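Local coordinates for leucyl-trna synthetase (Plasmodium falciparum, PDB 5FOC), which probably hydrolyses wrongly charged tRNA as the editing domain of a class I synthetase whose whole chain probably joins leucine to tRNA(Leu) using ATP, at residues D104-N107 and K108-E112; N111-F114 and F115-K119; S23-M26 and N27-S31; E187-L190 and Y191-Y195; N168-K172 and E173-N177. The protein carries 2 engineered substitutions. All coordinates share one frame; numbering follows the deposited sequence.

In the fold
Four of the five contacts are linked in a chain of touching contacts, with contacts 1 and 2 in the middle. These two lie on successive helices, 103-109 and 112-118, share N111 and E112, have centres 9 Å apart, and are tied by a salt bridge from K108 NZ to D118 OD2 (3.2 Å). Contact 3, on helix 18-35, meets both through F25, M26 and I29, against W110 and F115. Contact 5 joins from helix 172-178: I176 packs on L105, K108 and I109, and its carbonyl O probably accepts a hydrogen bond from K119 NZ of contact 2. Contacts 3 and 5 remain about 11 Å apart at their nearest atoms. Contact 4 stands apart, its nearest atoms about 5 Å from contact 5 and about 13 to 15 Å from the others.

Contact 1 of 5, residues D104-N107 and K108-E112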
# COMPACT_ATOMS: atom_id res chain seq x y z
N ASP A 104 -1.25 23.54 -20.95
CA ASP A 104 -1.52 22.28 -21.68
C ASP A 104 -1.21 21.06 -20.81
O ASP A 104 -1.97 20.07 -20.83
CB ASP A 104 -0.77 22.20 -23.03
CG ASP A 104 -1.33 23.18 -24.11
OD1 ASP A 104 -2.52 23.58 -24.07
OD2 ASP A 104 -0.55 23.55 -25.02
N LEU A 105 -0.13 21.15 -20.02
CA LEU A 105 0.23 20.12 -19.04
C LEU A 105 -0.86 19.96 -17.98
O LEU A 105 -1.27 18.84 -17.68
CB LEU A 105 1.55 20.45 -18.32
CG LEU A 105 2.81 20.58 -19.17
CD1 LEU A 105 4.05 20.64 -18.27
CD2 LEU A 105 2.96 19.44 -20.16
N LYS A 106 -1.30 21.10 -17.43
CA LYS A 106 -2.35 21.12 -16.45
C LYS A 106 -3.58 20.45 -17.06
O LYS A 106 -4.11 19.53 -16.45
CB LYS A 106 -2.67 22.55 -16.00
CG LYS A 106 -3.76 22.65 -14.93
CD LYS A 106 -4.36 24.06 -14.86
CE LYS A 106 -3.56 24.98 -13.99
NZ LYS A 106 -4.24 26.30 -13.91
N ASN A 107 -4.01 20.89 -18.25
CA ASN A 107 -5.18 20.33 -18.91
C ASN A 107 -5.08 18.82 -19.21
O ASN A 107 -6.10 18.13 -19.29
CB ASN A 107 -5.45 21.07 -20.23
CG ASN A 107 -5.99 22.48 -20.03
OD1 ASN A 107 -6.40 22.87 -18.94
ND2 ASN A 107 -5.94 23.29 -21.11
N LYS A 108 -3.85 18.32 -19.39
CA LYS A 108 -3.59 16.91 -19.62
C LYS A 108 -3.71 16.09 -18.33
O LYS A 108 -4.24 14.98 -18.33
CB LYS A 108 -2.20 16.72 -20.24
CG LYS A 108 -1.84 15.30 -20.68
CD LYS A 108 -0.41 15.24 -21.23
CE LYS A 108 -0.11 14.01 -22.10
NZ LYS A 108 -0.55 12.71 -21.52
N ILE A 109 -3.23 16.66 -17.22
CA ILE A 109 -3.19 15.95 -15.92
C ILE A 109 -4.59 16.00 -15.29
O ILE A 109 -5.08 14.96 -14.84
CB ILE A 109 -2.09 16.50 -14.93
CG1 ILE A 109 -0.74 16.32 -15.57
CG2 ILE A 109 -2.14 15.73 -13.63
CD1 ILE A 109 0.30 17.21 -14.96
N TRP A 110 -5.21 17.18 -15.28
CA TRP A 110 -6.53 17.37 -14.64
C TRP A 110 -7.63 16.97 -15.62
O TRP A 110 -8.33 17.80 -16.15
CB TRP A 110 -6.72 18.80 -14.15
CG TRP A 110 -5.68 19.21 -13.07
CD1 TRP A 110 -4.63 18.46 -12.57
CD2 TRP A 110 -5.63 20.45 -12.38
NE1 TRP A 110 -3.92 19.19 -11.62
CE2 TRP A 110 -4.50 20.42 -11.50
CE3 TRP A 110 -6.40 21.62 -12.45
CZ2 TRP A 110 -4.20 21.47 -10.66
CZ3 TRP A 110 -6.06 22.68 -11.64
CH2 TRP A 110 -4.97 22.59 -10.75
N ASN A 111 -7.67 15.69 -15.91
CA ASN A 111 -8.42 15.17 -17.07
C ASN A 111 -8.71 13.74 -16.78
O ASN A 111 -7.84 12.99 -16.41
CB ASN A 111 -7.54 15.32 -18.32
CG ASN A 111 -8.28 15.12 -19.62
OD1 ASN A 111 -8.96 14.13 -19.81
ND2 ASN A 111 -8.05 16.02 -20.54
N GLU A 112 -9.93 13.28 -17.01
CA GLU A 112 -10.22 11.87 -16.77
C GLU A 112 -9.28 10.92 -17.53
O GLU A 112 -8.94 9.85 -17.00
CB GLU A 112 -11.67 11.56 -17.25
CG GLU A 112 -12.19 10.22 -16.74
CD GLU A 112 -13.39 9.74 -17.56
OE1 GLU A 112 -13.18 9.49 -18.77
OE2 GLU A 112 -14.50 9.63 -17.01
O HOH W 1 -8.47 19.63 -18.25
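W110 N reaches K106 O at 2.8 Å with an N-H...O angle of 174°, the last and straightest i to i+4 bond of helix 103-109, whose final turn runs directly into the cap of the next helix. Before it, K108 N donates to D104 O and I109 N to L105 O with the same spacing. W110 is the first residue to leave helical phi/psi and is the centre of an inverse gamma turn, closed by a weak bond from N111 N to I109 O.

The side chains repeat the i to i+4 spacing. K106 lays its aliphatic chain over one face of the W110 indole, with CG 3.9 Å from the centroid of the six-membered ring and 15° off the normal, a CH-pi contact. CG of K106 is trans to the backbone N (chi1 -179°), which carries the methylenes toward the ring four residues on; K106 CD lies 3.9 Å from W110 CZ3. The chain bends at chi3, and its ammonium group forms a salt bridge with E103. The indole also packs on M26 and I29 of helix 18-35 and meets F95 edge-to-face.

On the polar side, a water donates to both N107 O and W110 O, bridging the carbonyls at the helix end. N111 works in two directions as the N-cap of helix 112-118. Its OD1 accepts from D113 N, while its ND2 donates back to N107 O at 3.1 Å, with that oxygen lying exactly in the N111 amide plane.

Contact 2 of 5, residues N111-F114 and F115-K119; sequences NEDF and FVKDK
F114 and F115, neighbours on helix 112-118 where it widens into a pi-type turn at 115-118, form a T-shaped pair: the edge of F114 is turned toward the face of F115, with planes at 75° and centroids 5.7 Å apart. Different first torsions set the two rings apart. F114 CG lies trans to its backbone N (chi1 -161°), whereas F115 CG sits beside its own N (chi1 -56°). At the edge of the F115 ring and in its plane is N111 O, 3.4 Å from CD1.

One face of F114 takes K119, whose CG stands 3.8 Å from the ring centroid in a CH-pi contact. K119 bends at chi2, bringing its CE to 3.6 Å from F114 CE1, and its NZ goes on to the carbonyls of I176 and C179. The D118 carboxylate plane is nearly perpendicular to the F114 ring; D118 OD2 is paired with K108. The rings and K119 pack on I182 of strand 181-185, and F115 also meets F25 and Y22 of helix 18-35.

The evidence for the wide turn is an i to i+5 bond from D118 N to D113 O at 2.9 Å, followed by a weak one of the same spacing from K119 N to F114 O. K117 N shares D113 O through an ordinary alpha-type bond of 2.8 Å.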
# COMPACT_ATOMS: atom_id res chain seq x y z
N ASN A 111 -7.67 15.69 -15.91
CA ASN A 111 -8.42 15.17 -17.07
C ASN A 111 -8.71 13.74 -16.78
O ASN A 111 -7.84 12.99 -16.41
CB ASN A 111 -7.54 15.32 -18.32
CG ASN A 111 -8.28 15.12 -19.62
OD1 ASN A 111 -8.96 14.13 -19.81
ND2 ASN A 111 -8.05 16.02 -20.54
N GLU A 112 -9.93 13.28 -17.01
CA GLU A 112 -10.22 11.87 -16.77
C GLU A 112 -9.28 10.92 -17.53
O GLU A 112 -8.94 9.85 -17.00
CB GLU A 112 -11.67 11.56 -17.25
CG GLU A 112 -12.19 10.22 -16.74
CD GLU A 112 -13.39 9.74 -17.56
OE1 GLU A 112 -13.18 9.49 -18.77
OE2 GLU A 112 -14.50 9.63 -17.01
N ASP A 113 -8.89 11.29 -18.75
CA ASP A 113 -8.03 10.46 -19.62
C ASP A 113 -6.69 10.16 -18.91
O ASP A 113 -6.12 9.11 -19.09
CB ASP A 113 -7.70 11.15 -20.95
CG ASP A 113 -8.82 11.12 -21.98
OD1 ASP A 113 -9.77 10.32 -21.85
OD2 ASP A 113 -8.70 11.89 -22.95
N PHE A 114 -6.23 11.11 -18.13
CA PHE A 114 -4.95 10.89 -17.44
C PHE A 114 -4.99 9.68 -16.52
O PHE A 114 -4.01 8.93 -16.44
CB PHE A 114 -4.57 12.12 -16.66
CG PHE A 114 -3.11 12.19 -16.31
CD1 PHE A 114 -2.16 12.40 -17.30
CD2 PHE A 114 -2.71 12.09 -15.01
CE1 PHE A 114 -0.82 12.56 -17.00
CE2 PHE A 114 -1.36 12.19 -14.69
CZ PHE A 114 -0.41 12.42 -15.69
N PHE A 115 -6.09 9.50 -15.79
CA PHE A 115 -6.27 8.43 -14.83
C PHE A 115 -6.84 7.15 -15.42
O PHE A 115 -6.63 6.07 -14.84
CB PHE A 115 -7.15 8.91 -13.70
CG PHE A 115 -6.61 10.12 -13.04
CD1 PHE A 115 -6.83 11.39 -13.57
CD2 PHE A 115 -5.82 10.00 -11.90
CE1 PHE A 115 -6.27 12.53 -12.96
CE2 PHE A 115 -5.27 11.13 -11.29
CZ PHE A 115 -5.47 12.38 -11.81
N VAL A 116 -7.59 7.26 -16.53
CA VAL A 116 -8.21 6.10 -17.19
C VAL A 116 -7.37 5.53 -18.35
O VAL A 116 -7.26 4.32 -18.49
CB VAL A 116 -9.64 6.44 -17.70
CG1 VAL A 116 -10.25 5.24 -18.44
CG2 VAL A 116 -10.53 6.84 -16.54
N LYS A 117 -6.83 6.40 -19.20
CA LYS A 117 -6.11 5.96 -20.39
C LYS A 117 -4.59 6.08 -20.28
O LYS A 117 -3.88 5.16 -20.67
CB LYS A 117 -6.59 6.75 -21.59
CG LYS A 117 -8.04 6.49 -21.99
CD LYS A 117 -8.26 6.97 -23.41
CE LYS A 117 -9.73 7.16 -23.76
NZ LYS A 117 -9.77 7.87 -25.05
N ASP A 118 -4.10 7.19 -19.73
CA ASP A 118 -2.72 7.57 -19.92
C ASP A 118 -1.81 6.85 -18.89
O ASP A 118 -0.72 6.38 -19.26
CB ASP A 118 -2.50 9.10 -19.77
CG ASP A 118 -3.15 9.96 -20.88
OD1 ASP A 118 -3.59 9.42 -21.91
OD2 ASP A 118 -3.20 11.22 -20.70
N LYS A 119 -2.25 6.80 -17.63
CA LYS A 119 -1.37 6.33 -16.51
C LYS A 119 -2.07 5.21 -15.73
O LYS A 119 -3.34 5.15 -15.71
CB LYS A 119 -1.08 7.49 -15.53
CG LYS A 119 -0.48 8.74 -16.11
CD LYS A 119 0.73 8.49 -17.00
CE LYS A 119 1.31 9.75 -17.57
NZ LYS A 119 2.54 9.44 -18.36

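Contact 3 of 5, residues S23-M26 and N27-S31; sequences SIFM and NSIRS
S23 O accepts two hydrogen bonds, from N27 N at 2.8 Å and from a water. The same water donates to N27 OD1 at 2.6 Å, so water, side chain and backbone form a small polar group on helix 18-35; R30 NH2 adds a weak bond to N27 OD1 whose angle is only 117°. R30 folds back over the preceding turn, and a bend at chi3 (-51°) helps to bring its guanidinium over M26 O. That oxygen stands 3.8 Å from the guanidinium plane and over its centre, and it takes its own hydrogen bond from R30 N. A second water joins I24 O to S28 OG.

Apolar contacts hold the other side chains. F25 has CG trans to its backbone N (chi1 179°), and CE1 of this ring comes to 3.7 Å from I29 CG1, the two side chains slanting past each other. M26 curls through chi2 and chi3; its SD lies in the plane of the F25 ring, at the edge, and its CE reaches 4.2 Å from I29 CB.

In this stretch F25 and I29 are buried while S23, N27 and R30 are exposed, consistent with an amphipathic helix. The buried residues look toward helices 103-109 and 112-118, and I29 also rests on F95. I24 lies on the loop residues F223 and L226, and S28 and I29 touch N216 of strand 216-219.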
# COMPACT_ATOMS: atom_id res chain seq x y z
N SER A 23 -12.30 11.39 -9.30
CA SER A 23 -13.21 12.27 -8.52
C SER A 23 -12.54 12.74 -7.22
O SER A 23 -12.59 13.92 -6.87
CB SER A 23 -14.49 11.55 -8.15
OG SER A 23 -15.13 11.17 -9.32
N ILE A 24 -11.93 11.78 -6.52
CA ILE A 24 -11.19 12.09 -5.29
C ILE A 24 -10.08 13.12 -5.57
O ILE A 24 -9.99 14.13 -4.87
CB ILE A 24 -10.63 10.81 -4.61
CG1 ILE A 24 -11.75 9.89 -4.10
CG2 ILE A 24 -9.67 11.18 -3.45
CD1 ILE A 24 -11.30 8.47 -3.78
N PHE A 25 -9.34 12.90 -6.65
CA PHE A 25 -8.25 13.77 -7.08
C PHE A 25 -8.75 15.19 -7.32
O PHE A 25 -8.22 16.18 -6.79
CB PHE A 25 -7.53 13.14 -8.28
CG PHE A 25 -6.39 13.95 -8.85
CD1 PHE A 25 -6.57 15.07 -9.63
CD2 PHE A 25 -5.07 13.60 -8.51
CE1 PHE A 25 -5.52 15.81 -10.16
CE2 PHE A 25 -4.03 14.33 -9.04
CZ PHE A 25 -4.21 15.44 -9.79
N MET A 26 -9.81 15.35 -8.14
CA MET A 26 -10.29 16.67 -8.46
C MET A 26 -10.97 17.34 -7.27
O MET A 26 -10.93 18.56 -7.14
CB MET A 26 -11.25 16.63 -9.70
CG MET A 26 -10.51 16.23 -10.97
SD MET A 26 -9.04 17.23 -11.35
CE MET A 26 -9.64 18.90 -11.21
N ASN A 27 -11.60 16.55 -6.40
CA ASN A 27 -12.16 17.11 -5.16
C ASN A 27 -11.04 17.77 -4.32
O ASN A 27 -11.22 18.88 -3.80
CB ASN A 27 -12.87 16.03 -4.31
CG ASN A 27 -14.22 15.63 -4.88
OD1 ASN A 27 -14.80 16.36 -5.67
ND2 ASN A 27 -14.72 14.46 -4.48
N SER A 28 -9.89 17.11 -4.28
CA SER A 28 -8.70 17.62 -3.54
C SER A 28 -8.10 18.86 -4.18
O SER A 28 -7.75 19.82 -3.47
CB SER A 28 -7.66 16.51 -3.39
OG SER A 28 -8.23 15.52 -2.57
N ILE A 29 -8.02 18.87 -5.52
CA ILE A 29 -7.55 20.05 -6.22
C ILE A 29 -8.46 21.21 -5.84
O ILE A 29 -8.04 22.28 -5.50
CB ILE A 29 -7.54 19.87 -7.76
CG1 ILE A 29 -6.53 18.81 -8.21
CG2 ILE A 29 -7.25 21.17 -8.50
CD1 ILE A 29 -5.09 19.06 -7.78
N ARG A 30 -9.77 21.01 -6.00
CA ARG A 30 -10.67 22.09 -5.70
C ARG A 30 -10.60 22.60 -4.27
O ARG A 30 -10.61 23.81 -4.06
CB ARG A 30 -12.12 21.71 -6.02
CG ARG A 30 -12.57 22.10 -7.42
CD ARG A 30 -14.07 21.87 -7.71
NE ARG A 30 -14.51 20.54 -7.38
CZ ARG A 30 -14.51 19.49 -8.19
NH1 ARG A 30 -14.14 19.59 -9.47
NH2 ARG A 30 -14.92 18.32 -7.69
N SER A 31 -10.55 21.69 -3.30
CA SER A 31 -10.39 22.05 -1.87
C SER A 31 -9.16 22.88 -1.61
O SER A 31 -9.19 23.85 -0.84
CB SER A 31 -10.29 20.81 -0.99
OG SER A 31 -11.44 20.02 -1.12
O HOH W 2 -15.06 15.15 -8.01
O HOH W 3 -10.49 14.48 -1.98

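Contact 4 of 5, residues E187-L190 and Y191-Y195; sequences ENSL and YNLAY
S189 meets L193 one helical turn on: its OG is 3.6 Å from L193 CD1, and S189 CB lies 4.0 Å from the same methyl carbon. The pair marks the start of helix 190-195, entered through a type I beta turn from E187 to L190 that is closed by L190 N donating to E187 O. A chi1 of 66° turns the S189 OG in over its own backbone, and from there it also hydrogen-bonds to S186 O. The hydroxyl thus combines a polar link to S186, just past strand 181-185, with van der Waals contact with the L193 methyl.

The backbone supports this overlap. L193 N donates to S189 O at 2.8 Å with an N-H...O angle of 164°, and the next bond runs from A194 N to L190 O. L193 CG also packs on S189 O, so this carbonyl serves both as acceptor and as a wall for the side chain.

Neighbouring residues cover the inner side: L190 and L193 touch C185 of strand 181-185, L190 reaches T150, and S189 and L193 meet Y372 of strand 369-373. The N188 side-chain amide nitrogen is held by S251 O and the E374 carboxylate. These contacts seat the turn and the short helix against the main sheet.

In the first turn, two waters are each inserted between a carbonyl and the N-H four residues on, in place of a direct i to i+4 bond. One donates to E187 O and accepts from Y191 N; the second donates to N188 O and accepts from N192 N at 2.7 Å.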
# COMPACT_ATOMS: atom_id res chain seq x y z
N GLU A 187 5.38 11.09 2.21
CA GLU A 187 6.47 12.06 2.08
C GLU A 187 7.81 11.41 2.39
O GLU A 187 8.76 11.54 1.62
CB GLU A 187 6.26 13.23 3.04
CG GLU A 187 7.23 14.37 2.80
CD GLU A 187 7.07 15.49 3.79
OE1 GLU A 187 6.30 15.35 4.76
OE2 GLU A 187 7.73 16.51 3.60
N ASN A 188 7.83 10.68 3.50
CA ASN A 188 9.03 9.92 3.93
C ASN A 188 9.70 9.14 2.82
O ASN A 188 10.91 9.09 2.73
CB ASN A 188 8.66 8.93 5.05
CG ASN A 188 9.82 8.05 5.45
OD1 ASN A 188 10.77 8.56 6.13
ND2 ASN A 188 9.83 6.80 5.05
N SER A 189 8.91 8.48 1.97
CA SER A 189 9.49 7.63 0.94
C SER A 189 10.08 8.37 -0.26
O SER A 189 10.81 7.78 -1.02
CB SER A 189 8.48 6.59 0.47
OG SER A 189 7.40 7.20 -0.20
N LEU A 190 9.76 9.64 -0.45
CA LEU A 190 9.95 10.26 -1.77
C LEU A 190 11.39 10.28 -2.26
O LEU A 190 11.71 9.76 -3.32
CB LEU A 190 9.34 11.65 -1.80
CG LEU A 190 7.79 11.73 -1.81
CD1 LEU A 190 7.36 13.17 -1.62
CD2 LEU A 190 7.13 11.13 -3.07
N TYR A 191 12.31 10.78 -1.42
CA TYR A 191 13.63 10.88 -1.93
C TYR A 191 14.31 9.52 -2.00
O TYR A 191 15.15 9.32 -2.88
CB TYR A 191 14.42 11.87 -1.12
CG TYR A 191 13.93 13.27 -1.15
CD1 TYR A 191 13.86 13.97 -2.33
CD2 TYR A 191 13.66 13.96 0.03
CE1 TYR A 191 13.44 15.29 -2.37
CE2 TYR A 191 13.25 15.29 0.01
CZ TYR A 191 13.15 15.95 -1.20
OH TYR A 191 12.75 17.27 -1.25
N ASN A 192 13.93 8.60 -1.12
CA ASN A 192 14.38 7.19 -1.18
C ASN A 192 13.95 6.55 -2.49
O ASN A 192 14.66 5.87 -3.17
CB ASN A 192 13.86 6.39 0.03
CG ASN A 192 14.32 6.97 1.38
OD1 ASN A 192 13.48 7.30 2.27
ND2 ASN A 192 15.62 7.08 1.56
N LEU A 193 12.68 6.80 -2.86
CA LEU A 193 12.25 6.30 -4.15
C LEU A 193 13.07 6.86 -5.33
O LEU A 193 13.43 6.12 -6.25
CB LEU A 193 10.76 6.59 -4.37
CG LEU A 193 9.77 5.85 -3.45
CD1 LEU A 193 8.36 6.47 -3.56
CD2 LEU A 193 9.79 4.35 -3.70
N ALA A 194 13.34 8.16 -5.30
CA ALA A 194 14.15 8.76 -6.35
C ALA A 194 15.57 8.15 -6.39
O ALA A 194 16.07 7.80 -7.49
CB ALA A 194 14.18 10.27 -6.19
N TYR A 195 16.16 7.91 -5.20
CA TYR A 195 17.52 7.37 -5.13
C TYR A 195 17.50 5.96 -5.75
O TYR A 195 18.40 5.61 -6.49
CB TYR A 195 18.08 7.33 -3.68
CG TYR A 195 19.50 6.76 -3.62
CD1 TYR A 195 20.55 7.42 -4.22
CD2 TYR A 195 19.75 5.48 -3.05
CE1 TYR A 195 21.84 6.89 -4.19
CE2 TYR A 195 21.04 4.94 -3.01
CZ TYR A 195 22.07 5.64 -3.58
OH TYR A 195 23.32 5.10 -3.55
O HOH W 4 11.39 12.26 1.15
O HOH W 5 13.22 9.88 1.11

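Contact 5 of 5, residues N168-K172 and E173-N177; sequences NIMTK and EEIIN
E174 turns its carboxylate back on the chain that leads into its own helix, so that T171 and E174 bond each other twice. T171 N donates to E174 OE1 at 3.0 Å, and E174 N donates to T171 OG1 at 3.1 Å, both bonds being nearly straight. This reciprocal pair is a capping box, with T171 as the N-cap of helix 172-178. The threonine hydroxyl reaches the helix end because its first torsion (chi1 65°) swings OG1 toward the first turn. The E174 chain runs extended beyond CG, passing T171 OG1 with its CG 3.3 Å away; T171 N meets OE1 from above the carboxylate plane, 40° out of it. A water also donates to OE1 and to I169 O.

Behind the box the ordinary helical bonds begin, I175 N to T171 O and I176 N to K172 O. M170, the last strand residue, packs its CB 3.8 Å from I175 CG1. It bends at chi3, which carries its CE to 3.5 Å from E174 O.

Strand 169-170 pairs with strand 201-202 through backbone bonds of M170 with L201. Elsewhere on the helix, I176 lies on L105, K108 and I109 of helix 103-109, and K172 makes a salt bridge with E102.

The box satisfies the N-H groups of T171 and E174 and probably steadies the strand-to-helix corner. A carboxylate at this place, near the positive end of the helix dipole, would probably be stabilised in its charged form.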
# COMPACT_ATOMS: atom_id res chain seq x y z
N ASN A 168 17.99 10.69 -12.83
CA ASN A 168 16.71 10.95 -13.46
C ASN A 168 16.21 12.34 -13.08
O ASN A 168 15.16 12.46 -12.45
CB ASN A 168 15.69 9.88 -13.04
CG ASN A 168 16.10 8.48 -13.50
OD1 ASN A 168 16.19 8.22 -14.71
ND2 ASN A 168 16.31 7.58 -12.54
N ILE A 169 16.98 13.37 -13.43
CA ILE A 169 16.54 14.76 -13.29
C ILE A 169 15.84 15.24 -14.59
O ILE A 169 16.48 15.39 -15.61
CB ILE A 169 17.72 15.67 -12.90
CG1 ILE A 169 18.29 15.19 -11.57
CG2 ILE A 169 17.25 17.11 -12.80
CD1 ILE A 169 19.68 15.68 -11.23
N MET A 170 14.53 15.47 -14.53
CA MET A 170 13.72 15.61 -15.73
C MET A 170 12.84 16.83 -15.62
O MET A 170 12.46 17.22 -14.54
CB MET A 170 12.92 14.32 -15.89
CG MET A 170 13.82 13.15 -16.27
SD MET A 170 13.12 11.51 -16.08
CE MET A 170 11.73 11.76 -17.10
N THR A 171 12.49 17.42 -16.76
CA THR A 171 11.52 18.50 -16.78
C THR A 171 10.11 17.88 -16.58
O THR A 171 9.87 16.67 -16.73
CB THR A 171 11.53 19.26 -18.12
OG1 THR A 171 11.10 18.38 -19.18
CG2 THR A 171 12.91 19.80 -18.42
N LYS A 172 9.18 18.76 -16.28
CA LYS A 172 7.80 18.38 -16.07
C LYS A 172 7.26 17.60 -17.29
O LYS A 172 6.65 16.53 -17.15
CB LYS A 172 6.97 19.63 -15.79
CG LYS A 172 5.94 19.45 -14.72
CD LYS A 172 5.26 20.77 -14.34
CE LYS A 172 5.99 21.49 -13.21
NZ LYS A 172 5.33 22.78 -12.85
N GLU A 173 7.55 18.14 -18.47
CA GLU A 173 7.13 17.54 -19.71
C GLU A 173 7.76 16.16 -19.88
O GLU A 173 7.04 15.20 -20.21
CB GLU A 173 7.48 18.46 -20.87
CG GLU A 173 6.90 18.06 -22.19
CD GLU A 173 6.85 19.24 -23.14
OE1 GLU A 173 6.20 20.26 -22.80
OE2 GLU A 173 7.49 19.16 -24.21
N GLU A 174 9.08 16.06 -19.61
CA GLU A 174 9.77 14.79 -19.69
C GLU A 174 9.17 13.75 -18.75
O GLU A 174 9.02 12.61 -19.13
CB GLU A 174 11.28 14.94 -19.44
CG GLU A 174 11.99 15.60 -20.61
CD GLU A 174 13.41 15.99 -20.30
OE1 GLU A 174 13.82 16.01 -19.08
OE2 GLU A 174 14.12 16.30 -21.29
N ILE A 175 8.80 14.14 -17.53
CA ILE A 175 8.18 13.22 -16.55
C ILE A 175 6.83 12.71 -17.05
O ILE A 175 6.55 11.49 -17.04
CB ILE A 175 8.00 13.87 -15.16
CG1 ILE A 175 9.40 14.18 -14.59
CG2 ILE A 175 7.25 12.98 -14.17
CD1 ILE A 175 9.42 15.06 -13.36
N ILE A 176 6.05 13.63 -17.59
CA ILE A 176 4.75 13.27 -18.13
C ILE A 176 4.92 12.30 -19.30
O ILE A 176 4.11 11.36 -19.47
CB ILE A 176 3.96 14.55 -18.49
CG1 ILE A 176 3.58 15.34 -17.23
CG2 ILE A 176 2.66 14.19 -19.16
CD1 ILE A 176 3.08 16.76 -17.49
N ASN A 177 5.92 12.55 -20.16
CA ASN A 177 6.17 11.71 -21.32
C ASN A 177 6.88 10.38 -21.07
O ASN A 177 6.93 9.52 -21.97
CB ASN A 177 6.93 12.51 -22.37
CG ASN A 177 6.11 13.69 -22.89
OD1 ASN A 177 4.91 13.65 -22.84
ND2 ASN A 177 6.78 14.73 -23.37
O HOH W 6 16.45 16.07 -18.36